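PDB 5Z6D: DUF1881 domain-containing protein from Neurospora crassa, which is of unknown function but joins a betagamma-crystallin domain to an Ig-like domain in a way that leaves its calcium site inoperative. Local coordinates for residues 108-113 with 145-150; 58-63 with 119-124. The protein carries 1 engineered substitution. All coordinates share one frame; numbering follows the deposited sequence.

Interaction 1. Residues 108-113 with 145-150; sequences YSLKVD and TAVYVR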
loop_
_atom_site.group_PDB
_atom_site.type_symbol
_atom_site.label_atom_id
_atom_site.label_comp_id
_atom_site.label_asym_id
_atom_site.label_seq_id
_atom_site.Cartn_x
_atom_site.Cartn_y
_atom_site.Cartn_z
ATOM N N TYR A 108 12.365 -11.819 -10.484
ATOM C CA TYR A 108 12.988 -10.749 -9.705
ATOM C C TYR A 108 12.095 -10.339 -8.566
ATOM O O TYR A 108 10.870 -10.410 -8.676
ATOM C CB TYR A 108 13.299 -9.535 -10.591
ATOM C CG TYR A 108 14.254 -9.878 -11.710
ATOM C CD1 TYR A 108 15.611 -9.998 -11.466
ATOM C CD2 TYR A 108 13.795 -10.096 -13.010
ATOM C CE1 TYR A 108 16.496 -10.326 -12.484
ATOM C CE2 TYR A 108 14.671 -10.421 -14.030
ATOM C CZ TYR A 108 16.023 -10.536 -13.758
ATOM O OH TYR A 108 16.906 -10.855 -14.765
ATOM N N SER A 109 12.712 -9.940 -7.459
ATOM C CA SER A 109 11.962 -9.379 -6.339
ATOM C C SER A 109 12.433 -7.978 -6.040
ATOM O O SER A 109 13.621 -7.650 -6.198
ATOM C CB SER A 109 12.086 -10.262 -5.095
ATOM O OG SER A 109 13.435 -10.379 -4.651
ATOM N N LEU A 110 11.474 -7.165 -5.613
ATOM C CA LEU A 110 11.709 -5.836 -5.109
ATOM C C LEU A 110 11.235 -5.820 -3.654
ATOM O O LEU A 110 10.037 -5.908 -3.376
ATOM C CB LEU A 110 10.967 -4.812 -5.950
ATOM C CG LEU A 110 10.982 -3.380 -5.437
ATOM C CD1 LEU A 110 12.393 -2.819 -5.491
ATOM C CD2 LEU A 110 10.023 -2.552 -6.292
ATOM N N LYS A 111 12.188 -5.784 -2.732
ATOM C CA LYS A 111 11.891 -5.689 -1.317
ATOM C C LYS A 111 11.900 -4.229 -0.906
ATOM O O LYS A 111 12.863 -3.502 -1.187
ATOM C CB LYS A 111 12.920 -6.482 -0.499
ATOM C CG LYS A 111 12.685 -6.459 1.004
ATOM C CD LYS A 111 13.828 -7.165 1.739
ATOM C CE LYS A 111 13.631 -7.108 3.239
ATOM N NZ LYS A 111 14.907 -7.338 3.971
ATOM N N VAL A 112 10.826 -3.802 -0.246
ATOM C CA VAL A 112 10.678 -2.421 0.151
ATOM C C VAL A 112 10.494 -2.397 1.659
ATOM O O VAL A 112 9.507 -2.921 2.168
ATOM C CB VAL A 112 9.463 -1.760 -0.547
ATOM C CG1 VAL A 112 9.365 -0.308 -0.154
ATOM C CG2 VAL A 112 9.573 -1.877 -2.059
ATOM N N ASP A 113 11.467 -1.843 2.383
ATOM C CA ASP A 113 11.427 -1.931 3.836
ATOM C C ASP A 113 10.630 -0.793 4.444
ATOM O O ASP A 113 11.187 0.072 5.119
ATOM C CB ASP A 113 12.839 -1.933 4.417
ATOM C CG ASP A 113 13.432 -3.321 4.497
ATOM O OD1 ASP A 113 12.679 -4.300 4.309
ATOM O OD2 ASP A 113 14.649 -3.429 4.761
ATOM N N THR A 145 12.897 5.061 2.089
ATOM C CA THR A 145 12.632 3.654 2.352
ATOM C C THR A 145 13.627 2.788 1.593
ATOM O O THR A 145 13.832 2.965 0.393
ATOM C CB THR A 145 11.186 3.272 1.956
ATOM O OG1 THR A 145 10.270 4.065 2.720
ATOM C CG2 THR A 145 10.930 1.811 2.230
ATOM N N ALA A 146 14.271 1.863 2.295
ATOM C CA ALA A 146 15.294 1.044 1.650
ATOM C C ALA A 146 14.664 0.087 0.650
ATOM O O ALA A 146 13.578 -0.442 0.892
ATOM C CB ALA A 146 16.085 0.276 2.690
ATOM N N VAL A 147 15.347 -0.133 -0.472
ATOM C CA VAL A 147 14.872 -1.109 -1.452
ATOM C C VAL A 147 15.988 -2.064 -1.887
ATOM O O VAL A 147 17.181 -1.717 -1.883
ATOM C CB VAL A 147 14.277 -0.448 -2.724
ATOM C CG1 VAL A 147 13.021 0.371 -2.394
ATOM C CG2 VAL A 147 15.304 0.414 -3.416
ATOM N N TYR A 148 15.591 -3.278 -2.265
ATOM C CA TYR A 148 16.552 -4.321 -2.636
ATOM C C TYR A 148 15.995 -5.075 -3.826
ATOM O O TYR A 148 14.872 -5.570 -3.776
ATOM C CB TYR A 148 16.816 -5.300 -1.476
ATOM C CG TYR A 148 17.170 -4.645 -0.151
ATOM C CD1 TYR A 148 18.495 -4.570 0.278
ATOM C CD2 TYR A 148 16.177 -4.106 0.674
ATOM C CE1 TYR A 148 18.819 -3.965 1.488
ATOM C CE2 TYR A 148 16.497 -3.498 1.874
ATOM C CZ TYR A 148 17.812 -3.431 2.277
ATOM O OH TYR A 148 18.123 -2.827 3.478
ATOM N N VAL A 149 16.781 -5.159 -4.891
ATOM C CA VAL A 149 16.368 -5.832 -6.111
ATOM C C VAL A 149 17.198 -7.081 -6.290
ATOM O O VAL A 149 18.440 -6.996 -6.443
ATOM C CB VAL A 149 16.546 -4.965 -7.354
ATOM C CG1 VAL A 149 15.986 -5.702 -8.580
ATOM C CG2 VAL A 149 15.869 -3.608 -7.166
ATOM N N ARG A 150 16.518 -8.228 -6.295
ATOM C CA ARG A 150 17.214 -9.508 -6.325
ATOM C C ARG A 150 16.732 -10.392 -7.460
ATOM O O ARG A 150 15.552 -10.379 -7.794
ATOM C CB ARG A 150 17.018 -10.238 -4.998
ATOM C CG ARG A 150 17.988 -11.354 -4.765
ATOM C CD ARG A 150 17.591 -12.128 -3.523
ATOM N NE ARG A 150 18.579 -13.153 -3.182
ATOM C CZ ARG A 150 18.405 -14.064 -2.231
ATOM N NH1 ARG A 150 17.274 -14.087 -1.537
ATOM N NH2 ARG A 150 19.357 -14.957 -1.982
HETATM O O HOH W 1 14.729 -8.536 -3.086
HETATM O O HOH W 2 13.542 1.508 5.149
HETATM O O HOH W 3 16.560 -2.000 5.245
#

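Interaction 2. Residues 58-63 with 119-124; sequences YNETGH and TVMLYS. Engineered in segment 119-124: Met-121 (natural residue Thr).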
loop_
_atom_site.group_PDB
_atom_site.type_symbol
_atom_site.label_atom_id
_atom_site.label_comp_id
_atom_site.label_asym_id
_atom_site.label_seq_id
_atom_site.Cartn_x
_atom_site.Cartn_y
_atom_site.Cartn_z
ATOM N N TYR A 58 0.290 -9.960 8.273
ATOM C CA TYR A 58 0.820 -11.301 8.556
ATOM C C TYR A 58 1.647 -11.867 7.406
ATOM O O TYR A 58 2.087 -13.016 7.456
ATOM C CB TYR A 58 -0.313 -12.271 8.892
ATOM C CG TYR A 58 -0.962 -11.968 10.214
ATOM C CD1 TYR A 58 -0.190 -11.743 11.346
ATOM C CD2 TYR A 58 -2.343 -11.874 10.326
ATOM C CE1 TYR A 58 -0.775 -11.450 12.562
ATOM C CE2 TYR A 58 -2.941 -11.578 11.539
ATOM C CZ TYR A 58 -2.150 -11.370 12.653
ATOM O OH TYR A 58 -2.727 -11.070 13.864
ATOM N N ASN A 59 1.853 -11.070 6.366
ATOM C CA ASN A 59 2.778 -11.464 5.316
ATOM C C ASN A 59 3.360 -10.240 4.629
ATOM O O ASN A 59 3.073 -9.101 5.014
ATOM C CB ASN A 59 2.104 -12.390 4.302
ATOM C CG ASN A 59 0.952 -11.731 3.567
ATOM O OD1 ASN A 59 1.036 -10.581 3.130
ATOM N ND2 ASN A 59 -0.142 -12.476 3.413
ATOM N N GLU A 60 4.176 -10.477 3.614
ATOM C CA GLU A 60 4.858 -9.381 2.948
ATOM C C GLU A 60 4.326 -9.123 1.535
ATOM O O GLU A 60 5.013 -8.554 0.693
ATOM C CB GLU A 60 6.364 -9.667 2.921
ATOM C CG GLU A 60 6.986 -9.608 4.310
ATOM C CD GLU A 60 8.477 -9.906 4.319
ATOM O OE1 GLU A 60 8.993 -10.427 3.307
ATOM O OE2 GLU A 60 9.130 -9.609 5.344
ATOM N N THR A 61 3.082 -9.513 1.271
ATOM C CA THR A 61 2.533 -9.350 -0.071
ATOM C C THR A 61 2.250 -7.895 -0.441
ATOM O O THR A 61 2.263 -7.533 -1.625
ATOM C CB THR A 61 1.217 -10.129 -0.229
ATOM O OG1 THR A 61 0.236 -9.569 0.664
ATOM C CG2 THR A 61 1.430 -11.583 0.093
ATOM N N GLY A 62 1.957 -7.079 0.568
ATOM C CA GLY A 62 1.543 -5.701 0.344
ATOM C C GLY A 62 0.079 -5.561 -0.071
ATOM O O GLY A 62 -0.377 -4.467 -0.381
ATOM N N HIS A 63 -0.663 -6.657 -0.058
ATOM C CA HIS A 63 -2.058 -6.603 -0.514
ATOM C C HIS A 63 -2.868 -5.630 0.331
ATOM O O HIS A 63 -2.771 -5.619 1.553
ATOM C CB HIS A 63 -2.694 -7.983 -0.469
ATOM C CG HIS A 63 -2.146 -8.925 -1.494
ATOM N ND1 HIS A 63 -2.435 -10.274 -1.497
ATOM C CD2 HIS A 63 -1.323 -8.714 -2.549
ATOM C CE1 HIS A 63 -1.815 -10.851 -2.511
ATOM N NE2 HIS A 63 -1.131 -9.926 -3.163
ATOM N N THR A 119 7.438 -4.420 5.943
ATOM C CA THR A 119 8.179 -4.889 4.777
ATOM C C THR A 119 7.268 -5.505 3.717
ATOM O O THR A 119 6.378 -6.312 4.032
ATOM C CB THR A 119 9.241 -5.930 5.190
ATOM O OG1 THR A 119 10.143 -5.328 6.127
ATOM C CG2 THR A 119 10.026 -6.421 3.976
ATOM N N VAL A 120 7.514 -5.134 2.461
ATOM C CA VAL A 120 6.779 -5.694 1.332
ATOM C C VAL A 120 7.757 -6.344 0.370
ATOM O O VAL A 120 8.814 -5.791 0.092
ATOM C CB VAL A 120 5.974 -4.605 0.606
ATOM C CG1 VAL A 120 5.305 -5.145 -0.635
ATOM C CG2 VAL A 120 4.913 -4.034 1.550
ATOM N N MET A 121 7.412 -7.531 -0.106
ATOM C CA MET A 121 8.156 -8.230 -1.130
ATOM C C MET A 121 7.315 -8.299 -2.384
ATOM O O MET A 121 6.311 -9.007 -2.412
ATOM C CB MET A 121 8.522 -9.630 -0.647
ATOM C CG MET A 121 9.800 -9.679 0.144
ATOM S SD MET A 121 11.190 -9.625 -0.993
ATOM C CE MET A 121 11.305 -11.347 -1.459
ATOM N N LEU A 122 7.693 -7.530 -3.402
ATOM C CA LEU A 122 6.989 -7.539 -4.680
ATOM C C LEU A 122 7.725 -8.421 -5.664
ATOM O O LEU A 122 8.944 -8.393 -5.710
ATOM C CB LEU A 122 6.876 -6.132 -5.245
ATOM C CG LEU A 122 6.149 -5.130 -4.352
ATOM C CD1 LEU A 122 6.103 -3.780 -5.016
ATOM C CD2 LEU A 122 4.751 -5.642 -4.068
ATOM N N TYR A 123 6.995 -9.196 -6.451
ATOM C CA TYR A 123 7.619 -10.034 -7.463
ATOM C C TYR A 123 7.296 -9.534 -8.855
ATOM O O TYR A 123 6.209 -8.978 -9.100
ATOM C CB TYR A 123 7.195 -11.498 -7.293
ATOM C CG TYR A 123 7.696 -12.059 -5.995
ATOM C CD1 TYR A 123 8.958 -12.641 -5.910
ATOM C CD2 TYR A 123 6.940 -11.958 -4.837
ATOM C CE1 TYR A 123 9.439 -13.130 -4.699
ATOM C CE2 TYR A 123 7.403 -12.453 -3.631
ATOM C CZ TYR A 123 8.652 -13.037 -3.567
ATOM O OH TYR A 123 9.105 -13.517 -2.361
ATOM N N SER A 124 8.243 -9.721 -9.770
ATOM C CA SER A 124 8.119 -9.133 -11.095
ATOM C C SER A 124 7.077 -9.860 -11.946
ATOM O O SER A 124 6.995 -11.096 -11.943
ATOM C CB SER A 124 9.485 -9.122 -11.805
ATOM O OG SER A 124 10.081 -10.410 -11.849
HETATM O O HOH W 4 5.167 -6.926 6.678
HETATM O O HOH W 5 3.746 -9.174 -3.564
#

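Interaction 1. Residues 108-113 with 145-150
The ring of Tyr-148 has Lys-111 running alongside it: Lys-111 CD comes 4.0 Å from Tyr-148 CD2, and the extended chain carries NZ over a face, 5.1 Å from the ring centroid, a long and at most weak cation-pi attraction. At the ring's edge, near its plane, sits the carbonyl oxygen of Lys-111; a water also lies in plane at the edge. Asp-113 approaches obliquely, OD2 lying 3.4 Å from Tyr-148 CE2 with carboxylate and ring planes 60° apart. Tyr-108 presents an edge to Arg-150 O. Between the two antiparallel strands, mutual amide-carbonyl bonds join Ser-109 with Arg-150 and Lys-111 with Tyr-148, while Leu-110/Val-149 and Val-112/Val-147 form the non-hydrogen-bonded pairs. Asp-113 N adds a nearly straight bond to Ala-146 O, 2.9 Å long. On the face bearing the aliphatic residues, Leu-110 holds CG anti to its amide nitrogen (chi1 173°), which brings CD1 to 3.9 Å from Val-149 CG2. Val-112 stands side by side with Val-147, and this face packs on Phe-95, Phe-97, Val-198 and Leu-200. One oily face turned to a second sheet, the other polar and aromatic, is the pattern of a beta-sandwich, here the Ig-like domain.

Interaction 2. Residues 58-63 with 119-124
Glu-60 and Thr-119 lie side by side, their side chains pointing the same way, where a loop of the betagamma-crystallin domain docks on an outer strand of the Ig-like domain. Glu-60 stretches beyond CG alongside Thr-119: Glu-60 CG passes 3.4 Å from Thr-119 O, and the carboxylate ends beside the threonine methyl, Glu-60 OE2 being 3.6 Å from Thr-119 CG2. The Glu-60 side chain crosses that of Met-121, an engineered residue, at an oblique angle, with OE1 against its CG. Met-121 then bends at chi2 (-79°) and chi3, and its sulfur leads away from the loop, toward Lys-111.

The one direct hydrogen bond between the segments is made by backbone: Met-121 N donates to Glu-60 O over 2.7 Å, nearly straight and in the carbonyl plane. Beneath it Val-120 spreads both methyls against the bare CA of Gly-62, each 3.9 Å away, so the loop backbone comes directly against the valine. Gly-62 also bonds through its backbone to Leu-132.

The loop is shaped from within by an Asx turn followed by an ST turn. Asn-59 OD1 accepts from both the amide and the hydroxyl of Thr-61, which arrive from the same face of the carboxamide, and Thr-61 OG1 in turn accepts from His-63 N. Asn-59 lies about 3 Å, side chain to side chain, from Gln-56, a residue seen to bind calcium in this protein, though none is bound to this chain here. The loop thus lies beside the calcium site, partly through closeness in sequence, and its docking could contribute to making that site inoperative.

Toward the other end of the contact a water completes the join, donating to Thr-61 O at 2.9 Å and to Met-121 O at 2.8 Å.

In the fold
The two interactions, centres 10 Å apart, meet in one five-stranded antiparallel sheet of the Ig-like domain. Strand 108-112 lies between 143-151, its partner in interaction 1, and 120-123, the outermost strand that receives the crystallin-domain loop in interaction 2. Along the chain the segments alternate: 58-63, 108-113, 119-124, then 145-150. The sheet carries the connection through Leu-110 N and Leu-122 O, 2.8 Å apart and probably hydrogen-bonded, and through Lys-111 CB packed on the sulfur of engineered Met-121. Interaction 1 is thus strand pairing inside one domain, whereas interaction 2 uses that domain's outermost strand to join it to its neighbour.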